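Long-range contact in multicopper oxidase (Uncultured bacterium, PDB 4E9X), which probably oxidises substrates such as phenols at a mononuclear copper and passes the electrons to a copper cluster where dioxygen is reduced to water: residues Glu133-Ser145 with Pro293-Tyr305. Sequence-based numbering, arbitrary orientation.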
loop_
_atom_site.group_PDB
_atom_site.type_symbol
_atom_site.label_atom_id
_atom_site.label_comp_id
_atom_site.label_asym_id
_atom_site.label_seq_id
_atom_site.Cartn_x
_atom_site.Cartn_y
_atom_site.Cartn_z
ATOM N N GLU A 133 -23.235 -11.822 7.423
ATOM C CA GLU A 133 -22.490 -13.045 7.690
ATOM C C GLU A 133 -23.455 -14.198 7.814
ATOM O O GLU A 133 -23.108 -15.342 7.497
ATOM C CB GLU A 133 -21.614 -12.913 8.953
ATOM C CG GLU A 133 -20.366 -12.071 8.576
ATOM C CD GLU A 133 -19.489 -11.909 9.806
ATOM O OE1 GLU A 133 -19.955 -11.422 10.867
ATOM O OE2 GLU A 133 -18.305 -12.250 9.619
ATOM N N LYS A 134 -24.684 -13.964 8.229
ATOM C CA LYS A 134 -25.641 -15.075 8.348
ATOM C C LYS A 134 -26.190 -15.549 7.011
ATOM O O LYS A 134 -26.809 -16.630 6.940
ATOM C CB LYS A 134 -26.793 -14.637 9.267
ATOM C CG LYS A 134 -26.382 -14.311 10.698
ATOM C CD LYS A 134 -27.556 -13.951 11.593
ATOM C CE LYS A 134 -27.123 -13.274 12.875
ATOM N NZ LYS A 134 -27.934 -12.084 13.287
ATOM N N ARG A 135 -26.027 -14.807 5.916
ATOM C CA ARG A 135 -26.483 -15.193 4.586
ATOM C C ARG A 135 -25.437 -16.006 3.856
ATOM O O ARG A 135 -25.686 -16.578 2.795
ATOM C CB ARG A 135 -26.720 -13.922 3.752
ATOM C CG ARG A 135 -27.965 -13.189 4.234
ATOM C CD ARG A 135 -28.222 -11.882 3.453
ATOM N NE ARG A 135 -28.269 -12.183 2.056
ATOM C CZ ARG A 135 -27.538 -11.706 1.059
ATOM N NH1 ARG A 135 -26.625 -10.793 1.287
ATOM N NH2 ARG A 135 -27.844 -12.228 -0.126
ATOM N N VAL A 136 -24.245 -16.023 4.394
ATOM C CA VAL A 136 -23.107 -16.627 3.715
ATOM C C VAL A 136 -23.325 -18.127 3.474
ATOM O O VAL A 136 -23.748 -18.860 4.382
ATOM C CB VAL A 136 -21.846 -16.398 4.557
ATOM C CG1 VAL A 136 -20.668 -17.195 4.013
ATOM C CG2 VAL A 136 -21.533 -14.903 4.582
ATOM N N THR A 137 -23.015 -18.569 2.261
ATOM C CA THR A 137 -23.143 -19.973 1.881
ATOM C C THR A 137 -21.780 -20.596 1.614
ATOM O O THR A 137 -21.668 -21.821 1.539
ATOM C CB THR A 137 -24.033 -20.169 0.649
ATOM O OG1 THR A 137 -23.395 -19.481 -0.419
ATOM C CG2 THR A 137 -25.429 -19.567 0.893
ATOM N N LYS A 138 -20.734 -19.784 1.539
ATOM C CA LYS A 138 -19.398 -20.330 1.287
ATOM C C LYS A 138 -18.374 -19.375 1.894
ATOM O O LYS A 138 -18.502 -18.169 1.663
ATOM C CB LYS A 138 -19.158 -20.433 -0.211
ATOM C CG LYS A 138 -17.877 -21.220 -0.553
ATOM C CD LYS A 138 -17.584 -21.095 -2.042
ATOM C CE LYS A 138 -18.725 -21.612 -2.936
ATOM N NZ LYS A 138 -19.031 -23.022 -2.552
ATOM N N ASP A 139 -17.440 -19.912 2.649
ATOM C CA ASP A 139 -16.394 -19.149 3.347
ATOM C C ASP A 139 -15.081 -19.561 2.758
ATOM O O ASP A 139 -14.870 -20.768 2.556
ATOM C CB ASP A 139 -16.560 -19.435 4.856
ATOM C CG ASP A 139 -15.843 -18.493 5.781
ATOM O OD1 ASP A 139 -15.093 -17.601 5.357
ATOM O OD2 ASP A 139 -16.061 -18.673 7.010
ATOM N N VAL A 140 -14.234 -18.600 2.425
ATOM C CA VAL A 140 -13.044 -18.780 1.603
ATOM C C VAL A 140 -11.861 -18.074 2.249
ATOM O O VAL A 140 -11.932 -16.891 2.524
ATOM C CB VAL A 140 -13.323 -18.140 0.218
ATOM C CG1 VAL A 140 -12.121 -18.129 -0.725
ATOM C CG2 VAL A 140 -14.525 -18.859 -0.452
ATOM N N ILE A 141 -10.775 -18.815 2.428
ATOM C CA ILE A 141 -9.518 -18.251 2.965
ATOM C C ILE A 141 -8.526 -18.122 1.856
ATOM O O ILE A 141 -8.242 -19.111 1.163
ATOM C CB ILE A 141 -9.005 -19.156 4.101
ATOM C CG1 ILE A 141 -9.836 -18.897 5.391
ATOM C CG2 ILE A 141 -7.500 -18.980 4.373
ATOM C CD1 ILE A 141 -9.631 -19.909 6.499
ATOM N N MET A 142 -7.948 -16.935 1.698
ATOM C CA MET A 142 -6.898 -16.648 0.710
ATOM C C MET A 142 -5.691 -16.010 1.387
ATOM O O MET A 142 -5.717 -14.819 1.751
ATOM C CB MET A 142 -7.391 -15.693 -0.395
ATOM C CG MET A 142 -8.479 -16.379 -1.259
ATOM S SD MET A 142 -8.746 -15.393 -2.730
ATOM C CE MET A 142 -10.195 -16.146 -3.468
ATOM N N MET A 143 -4.611 -16.800 1.558
ATOM C CA MET A 143 -3.414 -16.286 2.258
ATOM C C MET A 143 -2.344 -16.063 1.217
ATOM O O MET A 143 -1.868 -17.034 0.567
ATOM C CB MET A 143 -2.954 -17.343 3.286
ATOM C CG MET A 143 -4.074 -17.674 4.285
ATOM S SD MET A 143 -3.537 -18.657 5.725
ATOM C CE MET A 143 -2.684 -17.398 6.670
ATOM N N MET A 144 -1.982 -14.823 0.992
ATOM C CA MET A 144 -1.032 -14.476 -0.066
ATOM C C MET A 144 0.377 -14.393 0.473
ATOM O O MET A 144 0.587 -13.946 1.603
ATOM C CB MET A 144 -1.395 -13.126 -0.719
ATOM C CG MET A 144 -2.372 -13.251 -1.900
ATOM S SD MET A 144 -3.994 -13.924 -1.493
ATOM C CE MET A 144 -4.603 -12.614 -0.407
ATOM N N SER A 145 1.370 -14.839 -0.313
ATOM C CA SER A 145 2.771 -14.749 0.070
ATOM C C SER A 145 3.605 -14.769 -1.214
ATOM O O SER A 145 3.121 -14.882 -2.342
ATOM C CB SER A 145 3.179 -15.830 1.046
ATOM O OG SER A 145 3.161 -17.110 0.444
ATOM N N PRO A 293 -11.762 -29.263 -3.685
ATOM C CA PRO A 293 -12.831 -28.376 -3.164
ATOM C C PRO A 293 -12.414 -27.656 -1.888
ATOM O O PRO A 293 -13.159 -26.756 -1.433
ATOM C CB PRO A 293 -13.989 -29.308 -2.882
ATOM C CG PRO A 293 -13.398 -30.689 -2.805
ATOM C CD PRO A 293 -12.101 -30.697 -3.607
ATOM N N ASN A 294 -11.315 -28.059 -1.248
ATOM C CA ASN A 294 -10.885 -27.437 -0.005
ATOM C C ASN A 294 -9.645 -26.575 -0.129
ATOM O O ASN A 294 -9.025 -26.260 0.896
ATOM C CB ASN A 294 -10.614 -28.542 1.051
ATOM C CG ASN A 294 -10.768 -28.035 2.464
ATOM O OD1 ASN A 294 -11.645 -27.221 2.776
ATOM N ND2 ASN A 294 -9.927 -28.578 3.355
ATOM N N PHE A 295 -9.301 -26.151 -1.324
ATOM C CA PHE A 295 -8.112 -25.328 -1.553
ATOM C C PHE A 295 -8.192 -24.000 -0.813
ATOM O O PHE A 295 -7.157 -23.418 -0.520
ATOM C CB PHE A 295 -7.966 -25.099 -3.061
ATOM C CG PHE A 295 -6.722 -24.239 -3.381
ATOM C CD1 PHE A 295 -5.448 -24.760 -3.337
ATOM C CD2 PHE A 295 -6.893 -22.894 -3.689
ATOM C CE1 PHE A 295 -4.332 -23.947 -3.597
ATOM C CE2 PHE A 295 -5.814 -22.073 -3.946
ATOM C CZ PHE A 295 -4.539 -22.604 -3.897
ATOM N N PHE A 296 -9.399 -23.509 -0.540
ATOM C CA PHE A 296 -9.575 -22.281 0.235
ATOM C C PHE A 296 -10.179 -22.564 1.596
ATOM O O PHE A 296 -10.744 -21.673 2.235
ATOM C CB PHE A 296 -10.482 -21.276 -0.527
ATOM C CG PHE A 296 -10.000 -20.936 -1.920
ATOM C CD1 PHE A 296 -8.946 -20.036 -2.088
ATOM C CD2 PHE A 296 -10.572 -21.508 -3.061
ATOM C CE1 PHE A 296 -8.504 -19.678 -3.355
ATOM C CE2 PHE A 296 -10.126 -21.133 -4.346
ATOM C CZ PHE A 296 -9.079 -20.239 -4.496
ATOM N N TYR A 297 -10.013 -23.826 2.070
ATOM C CA TYR A 297 -10.517 -24.245 3.391
ATOM C C TYR A 297 -12.031 -24.200 3.476
ATOM O O TYR A 297 -12.622 -24.303 4.552
ATOM C CB TYR A 297 -9.859 -23.497 4.551
ATOM C CG TYR A 297 -8.610 -24.115 5.112
ATOM C CD1 TYR A 297 -8.517 -25.460 5.427
ATOM C CD2 TYR A 297 -7.510 -23.301 5.394
ATOM C CE1 TYR A 297 -7.340 -26.023 5.970
ATOM C CE2 TYR A 297 -6.337 -23.830 5.925
ATOM C CZ TYR A 297 -6.260 -25.181 6.216
ATOM O OH TYR A 297 -5.120 -25.756 6.739
ATOM N N SER A 298 -12.762 -24.112 2.334
ATOM C CA SER A 298 -14.222 -23.897 2.444
ATOM C C SER A 298 -14.952 -25.106 2.969
ATOM O O SER A 298 -15.972 -24.957 3.576
ATOM C CB SER A 298 -14.789 -23.563 1.054
ATOM O OG SER A 298 -14.248 -22.351 0.561
ATOM N N GLU A 299 -14.407 -26.307 2.724
ATOM C CA GLU A 299 -15.088 -27.490 3.307
ATOM C C GLU A 299 -14.745 -27.586 4.788
ATOM O O GLU A 299 -15.633 -27.775 5.636
ATOM C CB GLU A 299 -14.697 -28.762 2.546
ATOM C CG GLU A 299 -15.220 -28.701 1.100
ATOM C CD GLU A 299 -16.733 -28.482 1.023
ATOM O OE1 GLU A 299 -17.594 -28.992 1.792
ATOM O OE2 GLU A 299 -17.167 -27.715 0.144
ATOM N N SER A 300 -13.475 -27.413 5.157
ATOM C CA SER A 300 -13.128 -27.464 6.590
ATOM C C SER A 300 -13.904 -26.427 7.393
ATOM O O SER A 300 -14.236 -26.751 8.546
ATOM C CB SER A 300 -11.632 -27.170 6.794
ATOM O OG SER A 300 -10.833 -28.116 6.101
ATOM N N LEU A 301 -14.137 -25.244 6.816
ATOM C CA LEU A 301 -14.841 -24.197 7.547
ATOM C C LEU A 301 -16.266 -24.593 7.880
ATOM O O LEU A 301 -16.829 -23.952 8.784
ATOM C CB LEU A 301 -14.816 -22.890 6.736
ATOM C CG LEU A 301 -13.470 -22.192 6.854
ATOM C CD1 LEU A 301 -13.265 -21.174 5.749
ATOM C CD2 LEU A 301 -13.350 -21.432 8.195
ATOM N N LYS A 302 -16.866 -25.592 7.230
ATOM C CA LYS A 302 -18.225 -26.047 7.503
ATOM C C LYS A 302 -18.260 -27.180 8.501
ATOM O O LYS A 302 -19.380 -27.617 8.870
ATOM C CB LYS A 302 -18.822 -26.617 6.190
ATOM C CG LYS A 302 -19.012 -25.556 5.136
ATOM C CD LYS A 302 -20.029 -26.153 4.163
ATOM C CE LYS A 302 -19.238 -26.681 2.991
ATOM N NZ LYS A 302 -19.685 -25.850 1.810
ATOM N N GLN A 303 -17.073 -27.686 8.906
ATOM C CA GLN A 303 -17.088 -28.957 9.655
ATOM C C GLN A 303 -17.013 -28.809 11.155
ATOM O O GLN A 303 -16.669 -29.790 11.819
ATOM C CB GLN A 303 -15.918 -29.812 9.100
ATOM C CG GLN A 303 -16.201 -30.270 7.656
ATOM C CD GLN A 303 -15.023 -30.897 6.955
ATOM O OE1 GLN A 303 -13.975 -31.024 7.591
ATOM N NE2 GLN A 303 -15.182 -31.277 5.682
ATOM N N GLY A 304 -17.376 -27.657 11.688
ATOM C CA GLY A 304 -17.456 -27.448 13.149
ATOM C C GLY A 304 -16.130 -26.927 13.704
ATOM O O GLY A 304 -15.095 -26.707 13.049
ATOM N N TYR A 305 -16.199 -26.657 15.014
ATOM C CA TYR A 305 -15.002 -26.123 15.634
ATOM C C TYR A 305 -13.926 -27.172 15.783
ATOM O O TYR A 305 -14.258 -28.351 15.955
ATOM C CB TYR A 305 -15.361 -25.511 17.011
ATOM C CG TYR A 305 -16.392 -24.401 16.801
ATOM C CD1 TYR A 305 -16.050 -23.317 15.989
ATOM C CD2 TYR A 305 -17.673 -24.419 17.367
ATOM C CE1 TYR A 305 -16.958 -22.284 15.758
ATOM C CE2 TYR A 305 -18.588 -23.381 17.144
ATOM C CZ TYR A 305 -18.204 -22.325 16.336
ATOM O OH TYR A 305 -19.072 -21.259 16.072
HETATM O O HOH W 1 -17.750 -22.735 3.382
#
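Ile141 lies opposite Phe296 and Asp139 opposite Ser298, the two chains passing in opposite directions, where a loop meets the side of strand 138-147 turned away from strand 187-195. Ile141 N gives a nearly straight bond of 2.9 Å to Phe296 O, on a lone pair of that carbonyl. At Asp139, two residues before Ile141, the Ser298 hydroxyl takes the place of a backbone N-H: OG donates to Asp139 O at 2.6 Å, tilted 34° from the carbonyl plane. A water joins Asp139 N to Ser298 O, a second link within the same pair. On one side of the strand, Phe296 lies alongside Val140, with CG1 3.6 Å from Phe296 CB, and the extended chain of Met142 slants past the ring, a Met-aromatic contact. Ile141 O sits at that ring's edge, and Phe295 covers one face. On the other side, CG1 of Ile141 stands beside its backbone N (chi1 -77°), which brings CD1 to Leu301 CD1 (3.9 Å) and Tyr297 CB. Leu301 also packs across the Asp139 carboxylate, whose OD1 is salt-bridged to Arg192. The two cupredoxin domains meet here: Leu181 of strand 181-183 backs Phe296, Val140 and Met142, while Pro121 of first-domain strand 119-125 touches Ile141 and Tyr297.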